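Local coordinates for protein L-lysine 6-oxidase (Marinomonas mediterranea, PDB 3WEU) that oxidises the epsilon-amino group of free L-lysine through a built-in cysteine tryptophylquinone cofactor, and so releases hydrogen peroxide that kills bacteria, at residues P159-H164 and Y477-G482; W85-A90 and G191-L196; I451-S456 and G499-R504; A252-N257 and F631-N636. All blocks are in the same frame, centred on the assembly; numbering follows the deposited sequence. Where two conformers were deposited one is given.

Contact 1. Residues P159-H164 and Y477-G482; sequences PETYLH and YFDVNG
Tyr162 lays its phenol ring against the last turn of the helix 475-481. CE2 comes to 3.4 Å from Phe478 O and also brushes Phe478 CB, while Asp479 OD1 sits at the rim of the ring, in its plane, 3.4 Å from CD2; ring and carboxylate are turned 76° to each other. With CG anti to the backbone N, this torsion (chi1 -156°) carries the ring along the helix end. Its hydroxyl is hydrogen-bonded to Asp138 of strand 137-145. A helix C-terminus packed on a loop is the underlying element: Gly482, the first residue to leave the helix, has a positive phi that glycine accepts without strain, and where the helix ends, Asp479 O accepts from the 159-164 loop. The donor is Leu163 N, at 2.9 Å and nearly straight at 169°. A type I turn from Pro159 to Tyr162 delivers that amide. Two waters complete the seam. One links His164 N (2.9 Å) to Phe478 O (2.6 Å) from over the centre of the tyrosine face; the other joins Thr161 OG1 to Asp479 OD1, at 2.8 Å and 2.6 Å, while Asp479 OD2 pairs with Lys475.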
# COMPACT_ATOMS: atom_id res chain seq x y z
N PRO A 159 1.48 5.09 -40.80
CA PRO A 159 1.26 5.79 -42.07
C PRO A 159 0.55 7.16 -41.93
O PRO A 159 -0.29 7.34 -41.06
CB PRO A 159 0.41 4.84 -42.89
CG PRO A 159 0.25 3.61 -42.06
CD PRO A 159 0.75 3.83 -40.70
N GLU A 160 0.92 8.12 -42.78
CA GLU A 160 0.31 9.46 -42.74
C GLU A 160 -1.21 9.40 -43.04
O GLU A 160 -1.96 10.19 -42.55
CB GLU A 160 1.00 10.39 -43.77
CG GLU A 160 2.39 10.78 -43.35
CD GLU A 160 3.02 11.78 -44.32
OE1 GLU A 160 2.27 12.53 -44.99
OE2 GLU A 160 4.26 11.80 -44.40
N THR A 161 -1.65 8.43 -43.83
CA THR A 161 -3.09 8.27 -44.09
C THR A 161 -3.93 7.76 -42.90
O THR A 161 -5.16 7.68 -43.04
CB THR A 161 -3.32 7.34 -45.28
OG1 THR A 161 -2.63 6.10 -45.04
CG2 THR A 161 -2.78 8.01 -46.58
N TYR A 162 -3.27 7.34 -41.81
CA TYR A 162 -3.93 6.83 -40.63
C TYR A 162 -4.07 7.97 -39.65
O TYR A 162 -3.16 8.32 -38.89
CB TYR A 162 -3.21 5.56 -40.01
CG TYR A 162 -4.24 4.77 -39.19
CD1 TYR A 162 -4.31 4.87 -37.82
CD2 TYR A 162 -5.15 3.98 -39.80
CE1 TYR A 162 -5.29 4.19 -37.08
CE2 TYR A 162 -6.13 3.32 -39.10
CZ TYR A 162 -6.21 3.41 -37.74
OH TYR A 162 -7.19 2.72 -37.08
N LEU A 163 -5.26 8.54 -39.63
CA LEU A 163 -5.43 9.81 -39.01
C LEU A 163 -5.53 9.73 -37.50
O LEU A 163 -5.26 10.73 -36.81
CB LEU A 163 -6.67 10.50 -39.60
CG LEU A 163 -6.63 10.77 -41.09
CD1 LEU A 163 -7.90 11.54 -41.55
CD2 LEU A 163 -5.35 11.54 -41.39
N HIS A 164 -5.91 8.58 -36.96
CA HIS A 164 -6.16 8.52 -35.52
C HIS A 164 -5.44 7.39 -34.80
O HIS A 164 -6.08 6.51 -34.24
CB HIS A 164 -7.63 8.39 -35.21
CG HIS A 164 -8.39 9.60 -35.56
ND1 HIS A 164 -9.13 9.68 -36.71
CD2 HIS A 164 -8.49 10.79 -34.94
CE1 HIS A 164 -9.68 10.87 -36.78
NE2 HIS A 164 -9.30 11.57 -35.73
N TYR A 477 -12.20 3.08 -44.31
CA TYR A 477 -13.01 3.55 -43.16
C TYR A 477 -12.14 3.88 -41.97
O TYR A 477 -12.19 4.98 -41.39
CB TYR A 477 -14.14 2.54 -42.82
CG TYR A 477 -14.80 2.96 -41.54
CD1 TYR A 477 -15.86 3.85 -41.53
CD2 TYR A 477 -14.31 2.51 -40.33
CE1 TYR A 477 -16.39 4.30 -40.32
CE2 TYR A 477 -14.84 2.93 -39.13
CZ TYR A 477 -15.89 3.82 -39.12
OH TYR A 477 -16.37 4.26 -37.89
N PHE A 478 -11.28 2.95 -41.55
CA PHE A 478 -10.51 3.17 -40.37
C PHE A 478 -9.45 4.23 -40.52
O PHE A 478 -9.10 4.92 -39.51
CB PHE A 478 -9.89 1.84 -39.85
CG PHE A 478 -10.93 0.80 -39.51
CD1 PHE A 478 -11.84 1.02 -38.46
CD2 PHE A 478 -10.95 -0.39 -40.16
CE1 PHE A 478 -12.82 0.11 -38.18
CE2 PHE A 478 -11.90 -1.34 -39.86
CZ PHE A 478 -12.85 -1.08 -38.87
N ASP A 479 -8.88 4.33 -41.73
CA ASP A 479 -7.90 5.37 -42.07
C ASP A 479 -8.43 6.75 -41.57
O ASP A 479 -7.73 7.53 -40.87
CB ASP A 479 -7.65 5.37 -43.60
CG ASP A 479 -6.47 4.45 -44.01
OD1 ASP A 479 -5.76 3.87 -43.12
OD2 ASP A 479 -6.24 4.32 -45.22
N VAL A 480 -9.71 6.99 -41.86
CA VAL A 480 -10.35 8.29 -41.58
C VAL A 480 -10.93 8.42 -40.18
O VAL A 480 -10.79 9.46 -39.55
CB VAL A 480 -11.44 8.55 -42.63
CG1 VAL A 480 -12.34 9.77 -42.30
CG2 VAL A 480 -10.76 8.65 -44.00
N ASN A 481 -11.47 7.31 -39.66
CA ASN A 481 -12.25 7.33 -38.41
C ASN A 481 -11.63 6.71 -37.20
O ASN A 481 -12.03 6.94 -36.06
CB ASN A 481 -13.54 6.60 -38.74
CG ASN A 481 -14.30 7.28 -39.86
OD1 ASN A 481 -14.45 6.80 -40.98
ND2 ASN A 481 -14.77 8.43 -39.54
N GLY A 482 -10.62 5.89 -37.42
CA GLY A 482 -10.07 5.11 -36.33
C GLY A 482 -11.09 4.06 -35.91
O GLY A 482 -12.09 3.78 -36.62
O HOH W 1 -3.20 4.00 -43.29
O HOH W 2 -7.35 6.38 -38.19

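Contact 2. Residues W85-A90 and G191-L196; sequences WTVHLA and GRLIVL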
# COMPACT_ATOMS: atom_id res chain seq x y z
N TRP A 85 -0.00 -8.17 -48.34
CA TRP A 85 -0.75 -8.50 -47.16
C TRP A 85 -0.84 -7.24 -46.36
O TRP A 85 0.17 -6.58 -46.18
CB TRP A 85 0.07 -9.55 -46.36
CG TRP A 85 0.43 -10.81 -47.07
CD1 TRP A 85 1.57 -11.09 -47.76
CD2 TRP A 85 -0.35 -11.98 -47.08
NE1 TRP A 85 1.54 -12.38 -48.22
CE2 TRP A 85 0.38 -12.96 -47.79
CE3 TRP A 85 -1.58 -12.32 -46.51
CZ2 TRP A 85 -0.11 -14.25 -48.00
CZ3 TRP A 85 -2.04 -13.58 -46.69
CH2 TRP A 85 -1.31 -14.54 -47.43
N THR A 86 -2.02 -6.93 -45.83
CA THR A 86 -2.22 -5.80 -45.00
C THR A 86 -2.83 -6.29 -43.72
O THR A 86 -3.89 -6.93 -43.71
CB THR A 86 -3.13 -4.77 -45.71
OG1 THR A 86 -2.43 -4.30 -46.86
CG2 THR A 86 -3.40 -3.66 -44.85
N VAL A 87 -2.13 -6.06 -42.63
CA VAL A 87 -2.59 -6.52 -41.33
C VAL A 87 -2.82 -5.37 -40.41
O VAL A 87 -1.91 -4.49 -40.20
CB VAL A 87 -1.55 -7.48 -40.70
CG1 VAL A 87 -2.05 -7.92 -39.33
CG2 VAL A 87 -1.28 -8.63 -41.63
N HIS A 88 -4.02 -5.33 -39.86
CA HIS A 88 -4.34 -4.29 -38.93
C HIS A 88 -4.64 -4.83 -37.52
O HIS A 88 -5.73 -5.31 -37.25
CB HIS A 88 -5.51 -3.43 -39.46
CG HIS A 88 -5.77 -2.17 -38.66
ND1 HIS A 88 -6.75 -1.25 -39.02
CD2 HIS A 88 -5.22 -1.71 -37.52
CE1 HIS A 88 -6.77 -0.27 -38.14
NE2 HIS A 88 -5.82 -0.49 -37.25
N LEU A 89 -3.67 -4.74 -36.62
CA LEU A 89 -3.80 -5.24 -35.26
C LEU A 89 -4.09 -4.06 -34.35
O LEU A 89 -3.61 -2.94 -34.61
CB LEU A 89 -2.46 -5.85 -34.84
CG LEU A 89 -1.91 -7.02 -35.66
CD1 LEU A 89 -0.65 -7.62 -34.99
CD2 LEU A 89 -2.94 -8.08 -35.95
N ALA A 90 -4.84 -4.27 -33.28
CA ALA A 90 -5.08 -3.25 -32.25
C ALA A 90 -5.36 -3.90 -30.90
O ALA A 90 -5.63 -5.11 -30.81
CB ALA A 90 -6.27 -2.34 -32.62
N GLY A 191 7.04 -14.84 -50.59
CA GLY A 191 5.97 -13.86 -50.45
C GLY A 191 4.88 -14.20 -49.45
O GLY A 191 3.92 -13.40 -49.30
N ARG A 192 5.02 -15.32 -48.71
CA ARG A 192 4.03 -15.66 -47.70
C ARG A 192 4.16 -14.71 -46.56
O ARG A 192 5.28 -14.24 -46.22
CB ARG A 192 4.22 -17.12 -47.15
CG ARG A 192 4.10 -18.22 -48.19
CD ARG A 192 4.44 -19.60 -47.58
NE ARG A 192 4.41 -20.61 -48.60
CZ ARG A 192 5.47 -20.96 -49.30
NH1 ARG A 192 6.67 -20.48 -48.99
NH2 ARG A 192 5.33 -21.88 -50.23
N LEU A 193 3.03 -14.45 -45.90
CA LEU A 193 3.03 -13.58 -44.73
C LEU A 193 3.42 -14.29 -43.44
O LEU A 193 2.99 -15.43 -43.22
CB LEU A 193 1.64 -13.00 -44.57
CG LEU A 193 1.36 -12.23 -43.29
CD1 LEU A 193 2.15 -10.96 -43.22
CD2 LEU A 193 -0.14 -11.86 -43.12
N ILE A 194 4.20 -13.65 -42.62
CA ILE A 194 4.46 -14.08 -41.24
C ILE A 194 4.12 -12.95 -40.35
O ILE A 194 4.65 -11.85 -40.49
CB ILE A 194 5.97 -14.47 -41.04
CG1 ILE A 194 6.26 -15.70 -41.83
CG2 ILE A 194 6.30 -14.70 -39.55
CD1 ILE A 194 7.74 -15.97 -42.11
N VAL A 195 3.19 -13.17 -39.42
CA VAL A 195 2.92 -12.16 -38.44
C VAL A 195 3.47 -12.52 -37.09
O VAL A 195 3.26 -13.62 -36.62
CB VAL A 195 1.41 -11.97 -38.26
CG1 VAL A 195 1.14 -10.85 -37.24
CG2 VAL A 195 0.73 -11.71 -39.60
N LEU A 196 4.25 -11.62 -36.52
CA LEU A 196 4.78 -11.74 -35.22
C LEU A 196 4.12 -10.64 -34.41
O LEU A 196 3.90 -9.51 -34.92
CB LEU A 196 6.29 -11.56 -35.26
CG LEU A 196 7.06 -12.65 -36.00
CD1 LEU A 196 8.33 -12.16 -36.63
CD2 LEU A 196 7.48 -13.70 -35.02
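Leu193 has CG anti to its own backbone N (chi1 171°), whereas in Trp85 CG stands opposite the carbonyl carbon (chi1 -58°); together these settings slide the leucine CB over the indole. CB lies 3.4 Å from the centroid of the five-membered ring and only 10° from its normal, a close CH-pi contact over the face. The same indole is fixed in rotation at its edge, for NE1 donates to Gly191 O at 2.8 Å in a nearly straight bond, the acceptor lying close to the ring plane. Tryptophan suits this place because it offers a broad apolar face and one N-H to a buried carbonyl; Gly191 adopts a positive phi at which a CB would strike the preceding carbonyl oxygen. Farther along, Leu193 CD2 meets Val87 CG2 at 3.7 Å. Val195 packs more loosely, turning one methyl to Val87 and the other to Leu89. Phe63 and Val226 from adjoining strands extend this apolar layer. The strand axes run 9.0 Å apart and roughly parallel, and every second residue points inward, as in the interior of a beta sandwich or barrel, consistent with the E-set-like N-terminal region.

Contact 3. Residues I451-S456 and G499-R504; sequences IEMTWS and GDLTKR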
# COMPACT_ATOMS: atom_id res chain seq x y z
N ILE A 451 -7.71 -17.51 -21.87
CA ILE A 451 -6.26 -17.14 -22.04
C ILE A 451 -6.12 -16.32 -23.30
O ILE A 451 -5.97 -15.10 -23.21
CB ILE A 451 -5.37 -18.38 -22.09
CG1 ILE A 451 -5.37 -19.11 -20.74
CG2 ILE A 451 -3.96 -18.01 -22.49
CD1 ILE A 451 -4.80 -18.33 -19.61
N GLU A 452 -6.34 -16.91 -24.47
CA GLU A 452 -6.20 -16.10 -25.68
C GLU A 452 -7.42 -15.15 -25.96
O GLU A 452 -7.24 -14.01 -26.44
CB GLU A 452 -5.90 -16.94 -26.88
CG GLU A 452 -4.54 -17.73 -26.74
CD GLU A 452 -4.68 -19.08 -26.02
OE1 GLU A 452 -5.83 -19.47 -25.60
OE2 GLU A 452 -3.62 -19.75 -25.87
N MET A 453 -8.61 -15.73 -25.78
CA MET A 453 -9.86 -15.18 -26.22
C MET A 453 -10.93 -15.60 -25.25
O MET A 453 -10.73 -16.54 -24.47
CB MET A 453 -10.16 -15.64 -27.62
CG MET A 453 -9.32 -14.93 -28.70
SD MET A 453 -9.46 -15.79 -30.27
CE MET A 453 -8.09 -16.90 -30.17
N THR A 454 -12.08 -14.92 -25.29
CA THR A 454 -13.14 -15.28 -24.36
C THR A 454 -14.44 -15.55 -25.14
O THR A 454 -14.41 -15.80 -26.34
CB THR A 454 -13.28 -14.28 -23.23
OG1 THR A 454 -14.13 -14.78 -22.18
CG2 THR A 454 -13.80 -12.94 -23.75
N TRP A 455 -15.57 -15.45 -24.44
CA TRP A 455 -16.80 -16.07 -24.89
C TRP A 455 -17.50 -15.37 -26.02
O TRP A 455 -18.48 -15.90 -26.56
CB TRP A 455 -17.77 -16.34 -23.70
CG TRP A 455 -17.76 -15.30 -22.66
CD1 TRP A 455 -17.43 -15.46 -21.36
CD2 TRP A 455 -18.21 -13.95 -22.80
NE1 TRP A 455 -17.59 -14.29 -20.68
CE2 TRP A 455 -18.12 -13.35 -21.52
CE3 TRP A 455 -18.75 -13.20 -23.86
CZ2 TRP A 455 -18.42 -11.98 -21.28
CZ3 TRP A 455 -19.11 -11.83 -23.61
CH2 TRP A 455 -18.90 -11.24 -22.32
N SER A 456 -16.93 -14.26 -26.48
CA SER A 456 -17.43 -13.73 -27.76
C SER A 456 -17.21 -14.69 -28.88
O SER A 456 -17.93 -14.68 -29.87
CB SER A 456 -16.79 -12.35 -28.04
OG SER A 456 -15.38 -12.40 -28.12
N GLY A 499 -8.83 -5.47 -32.55
CA GLY A 499 -8.90 -5.39 -31.12
C GLY A 499 -10.11 -6.09 -30.53
O GLY A 499 -10.12 -6.36 -29.31
N ASP A 500 -11.06 -6.52 -31.34
CA ASP A 500 -12.28 -7.05 -30.78
C ASP A 500 -12.15 -8.43 -30.13
O ASP A 500 -12.84 -8.72 -29.13
CB ASP A 500 -13.42 -7.02 -31.79
CG ASP A 500 -14.05 -5.62 -31.92
OD1 ASP A 500 -13.68 -4.71 -31.16
OD2 ASP A 500 -14.88 -5.52 -32.84
N LEU A 501 -11.31 -9.29 -30.69
CA LEU A 501 -11.20 -10.66 -30.16
C LEU A 501 -10.44 -10.74 -28.84
O LEU A 501 -10.65 -11.70 -28.09
CB LEU A 501 -10.63 -11.63 -31.19
CG LEU A 501 -11.67 -12.24 -32.12
CD1 LEU A 501 -12.49 -11.25 -32.80
CD2 LEU A 501 -11.03 -13.16 -33.13
N THR A 502 -9.62 -9.75 -28.50
CA THR A 502 -8.84 -9.81 -27.25
C THR A 502 -9.23 -8.77 -26.21
O THR A 502 -8.72 -8.74 -25.11
CB THR A 502 -7.32 -9.72 -27.51
OG1 THR A 502 -6.98 -8.49 -28.19
CG2 THR A 502 -6.86 -11.00 -28.35
N LYS A 503 -10.15 -7.88 -26.53
CA LYS A 503 -10.32 -6.73 -25.65
C LYS A 503 -10.90 -7.07 -24.31
O LYS A 503 -10.67 -6.32 -23.33
CB LYS A 503 -11.19 -5.67 -26.32
CG LYS A 503 -12.60 -6.10 -26.56
CD LYS A 503 -13.29 -5.17 -27.54
CE LYS A 503 -14.68 -5.69 -27.93
NZ LYS A 503 -15.47 -4.68 -28.72
N ARG A 504 -11.65 -8.14 -24.23
CA ARG A 504 -12.30 -8.52 -22.97
C ARG A 504 -11.36 -9.09 -21.93
O ARG A 504 -11.68 -9.14 -20.73
CB ARG A 504 -13.41 -9.53 -23.26
CG ARG A 504 -14.60 -8.87 -23.93
CD ARG A 504 -15.56 -9.94 -24.36
NE ARG A 504 -16.80 -9.39 -24.93
CZ ARG A 504 -16.90 -8.93 -26.16
NH1 ARG A 504 -15.81 -8.90 -26.96
NH2 ARG A 504 -18.07 -8.45 -26.59
O HOH W 3 -12.82 -12.59 -26.92
O HOH W 4 -14.92 -10.65 -30.02
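Two buried loops of the C-terminal family region meet here, and 499-504 precedes, in sequence, helix 510-515 and Cys516, the cysteine cross-linked to Trp581 in the quinone cofactor. They are joined chiefly through water and through one long arginine. Water 3 accepts from Thr454 N at 2.9 Å and donates to Leu501 O at 2.6 Å and to Ser456 OG. The serine hydroxyl in turn donates a hydrogen bond to water 4, 2.6 Å from OG, which donates onward to Asp500 O. A small hydroxyl fits between two waters, accepting from one and donating to the other, and so links Leu501 O and Asp500 O through them.

Arg504 spans the other half. Its extended chain passes Thr454, whose CG2 touches Arg504 CB at 3.5 Å, and its CD lies over one face of the Trp455 ring, with NE 3.6 Å from CZ3. The guanidinium is tilted 67° to the indole, so the two planes do not stack; one face of it is backed instead by Ser456 CB. Glu489 and Asp488 take up its charge. Apolar packing on strand 237-247 closes the far end, where Met453 and Leu501 both rest on Val245. Glu452 is tied to Arg13 and to Gln584, three residues beyond Trp581, while its backbone O lies 3.6 Å from Thr502 CG2. Met453 lays CG 3.5 Å from Leu501 O and then bends at chi3, leaving SD 4.2 Å from Leu501 CD2.

Contact 4. Residues A252-N257 and F631-N636; sequences APEIVN and FIRDRN
A type I beta turn, Ala252 to Ile255, packs against strand 631-634 of a beta hairpin with 645-648; Phe251, just before the turn, bonds to the backbone of Ile632. Arg633 pairs with Thr646 across the hairpin, so the amide of Asp634 faces the other way, and Glu254 accepts from it. Asp634 N reaches Glu254 OE2 at 2.8 Å with an angle of 166°, on the syn side and 22° out of the carboxylate plane. Glutamate has the length for this, its chain extended beyond CG. Water 5 braces the same oxygen, donating to Glu254 OE2 and to Ile632 O (2.7 Å) while accepting from Glu254 N. Water 6 links the other oxygen, OE1, to Arg633 NE and Asp634 O; the arginine's terminal nitrogens bond the carbonyls of Val46 and Val47. Pro253 is at ease at the second position, where its phi of -67° suits a type I turn. Next to it, small Ala252 lies on the strand, its CA giving a CA-H...O contact to Ile632 O at 3.5 Å and its CB meeting Ile632 CB at 3.9 Å. Past the glutamate, Asp634 OD1 takes Asn636 N at 2.9 Å in an Asx turn, as well as the amide of Phe644.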
# COMPACT_ATOMS: atom_id res chain seq x y z
N ALA A 252 3.24 -24.94 -22.57
CA ALA A 252 3.13 -26.39 -22.67
C ALA A 252 2.50 -26.80 -23.95
O ALA A 252 1.39 -27.40 -23.99
CB ALA A 252 2.35 -26.96 -21.49
N PRO A 253 3.22 -26.54 -25.03
CA PRO A 253 2.57 -26.62 -26.33
C PRO A 253 2.15 -28.01 -26.75
O PRO A 253 1.18 -28.13 -27.52
CB PRO A 253 3.62 -26.03 -27.28
CG PRO A 253 4.90 -26.13 -26.53
CD PRO A 253 4.55 -25.93 -25.12
N GLU A 254 2.79 -29.06 -26.23
CA GLU A 254 2.37 -30.41 -26.59
C GLU A 254 1.12 -30.88 -25.86
O GLU A 254 0.62 -31.96 -26.17
CB GLU A 254 3.48 -31.37 -26.30
CG GLU A 254 4.68 -31.11 -27.18
CD GLU A 254 6.00 -31.69 -26.66
OE1 GLU A 254 6.70 -32.43 -27.41
OE2 GLU A 254 6.38 -31.37 -25.50
N ILE A 255 0.67 -30.15 -24.86
CA ILE A 255 -0.50 -30.53 -24.06
C ILE A 255 -1.70 -29.74 -24.58
O ILE A 255 -1.66 -28.52 -24.67
CB ILE A 255 -0.25 -30.25 -22.57
CG1 ILE A 255 1.02 -31.02 -22.15
CG2 ILE A 255 -1.47 -30.65 -21.74
CD1 ILE A 255 1.40 -31.02 -20.73
N VAL A 256 -2.73 -30.47 -24.98
CA VAL A 256 -3.89 -29.91 -25.66
C VAL A 256 -5.08 -29.80 -24.69
O VAL A 256 -5.33 -30.71 -23.90
CB VAL A 256 -4.24 -30.87 -26.81
CG1 VAL A 256 -5.44 -30.40 -27.61
CG2 VAL A 256 -3.05 -31.05 -27.74
N ASN A 257 -5.81 -28.70 -24.79
CA ASN A 257 -7.03 -28.47 -24.03
C ASN A 257 -8.12 -29.44 -24.47
O ASN A 257 -8.32 -29.71 -25.64
CB ASN A 257 -7.47 -27.01 -24.18
CG ASN A 257 -6.46 -26.03 -23.57
OD1 ASN A 257 -6.47 -25.82 -22.37
ND2 ASN A 257 -5.55 -25.50 -24.39
N PHE A 631 9.00 -23.93 -19.67
CA PHE A 631 8.18 -24.58 -20.67
C PHE A 631 8.13 -26.04 -20.33
O PHE A 631 9.19 -26.72 -20.18
CB PHE A 631 8.80 -24.42 -22.05
CG PHE A 631 8.61 -23.05 -22.62
CD1 PHE A 631 9.37 -21.99 -22.15
CD2 PHE A 631 7.56 -22.79 -23.49
CE1 PHE A 631 9.12 -20.69 -22.61
CE2 PHE A 631 7.31 -21.50 -23.97
CZ PHE A 631 8.12 -20.45 -23.53
N ILE A 632 6.92 -26.54 -20.25
CA ILE A 632 6.68 -27.97 -19.93
C ILE A 632 6.71 -28.73 -21.24
O ILE A 632 5.94 -28.44 -22.14
CB ILE A 632 5.33 -28.18 -19.21
CG1 ILE A 632 5.15 -27.19 -18.08
CG2 ILE A 632 5.19 -29.62 -18.72
CD1 ILE A 632 6.28 -27.13 -17.04
N ARG A 633 7.62 -29.70 -21.34
CA ARG A 633 7.82 -30.39 -22.57
C ARG A 633 8.24 -31.86 -22.43
O ARG A 633 8.78 -32.26 -21.37
CB ARG A 633 8.79 -29.59 -23.39
CG ARG A 633 10.06 -30.20 -23.81
CD ARG A 633 10.90 -29.24 -24.62
NE ARG A 633 10.91 -29.58 -25.99
CZ ARG A 633 11.61 -28.90 -26.90
NH1 ARG A 633 12.32 -27.82 -26.56
NH2 ARG A 633 11.64 -29.31 -28.13
N ASP A 634 7.91 -32.64 -23.46
CA ASP A 634 8.14 -34.04 -23.45
C ASP A 634 9.64 -34.32 -23.71
O ASP A 634 10.14 -34.07 -24.82
CB ASP A 634 7.25 -34.76 -24.45
CG ASP A 634 7.40 -36.25 -24.42
OD1 ASP A 634 8.09 -36.81 -23.58
OD2 ASP A 634 6.81 -36.89 -25.36
N ARG A 635 10.31 -34.79 -22.68
CA ARG A 635 11.73 -35.14 -22.72
C ARG A 635 12.00 -36.47 -23.45
O ARG A 635 13.15 -36.83 -23.74
CB ARG A 635 12.21 -35.25 -21.29
CG ARG A 635 12.28 -33.93 -20.56
CD ARG A 635 13.57 -33.19 -20.94
NE ARG A 635 13.99 -32.38 -19.84
CZ ARG A 635 15.12 -32.47 -19.16
NH1 ARG A 635 16.08 -33.33 -19.47
NH2 ARG A 635 15.31 -31.64 -18.17
N ASN A 636 10.91 -37.18 -23.77
CA ASN A 636 10.94 -38.45 -24.50
C ASN A 636 10.17 -38.42 -25.80
O ASN A 636 9.68 -39.46 -26.26
CB ASN A 636 10.39 -39.58 -23.69
CG ASN A 636 10.94 -40.92 -24.13
OD1 ASN A 636 12.08 -41.00 -24.67
ND2 ASN A 636 10.18 -42.00 -23.85
O HOH W 5 5.07 -29.11 -24.59
O HOH W 6 9.41 -32.16 -26.79
O HOH W 7 5.45 -35.58 -27.24

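Contacts 1, 2 and 3 form a chain of neighbours. Contact 1 lies 18 Å between centres from contact 2 and touches it where Tyr162 OH comes 3.2 Å from His88 CE1; Asp138 holds both side chains. Contact 2 reaches contact 3, 19 Å away between centres, through Ala90 CB and Gly499 N at 4.0 Å, and Asp223 hydrogen-bonds Ala90 as well as Gly499 and Thr502. Contacts 3 and 4 do not touch, their nearest atoms being about 6 Å apart, but Gln584 hydrogen-bonds Glu452 of one and Asn257 of the other. That glutamine closely follows the quinone residue Trp581, which probably places both contacts near the cofactor region, whereas contact 1 is peripheral, 42 Å between centres from contact 4.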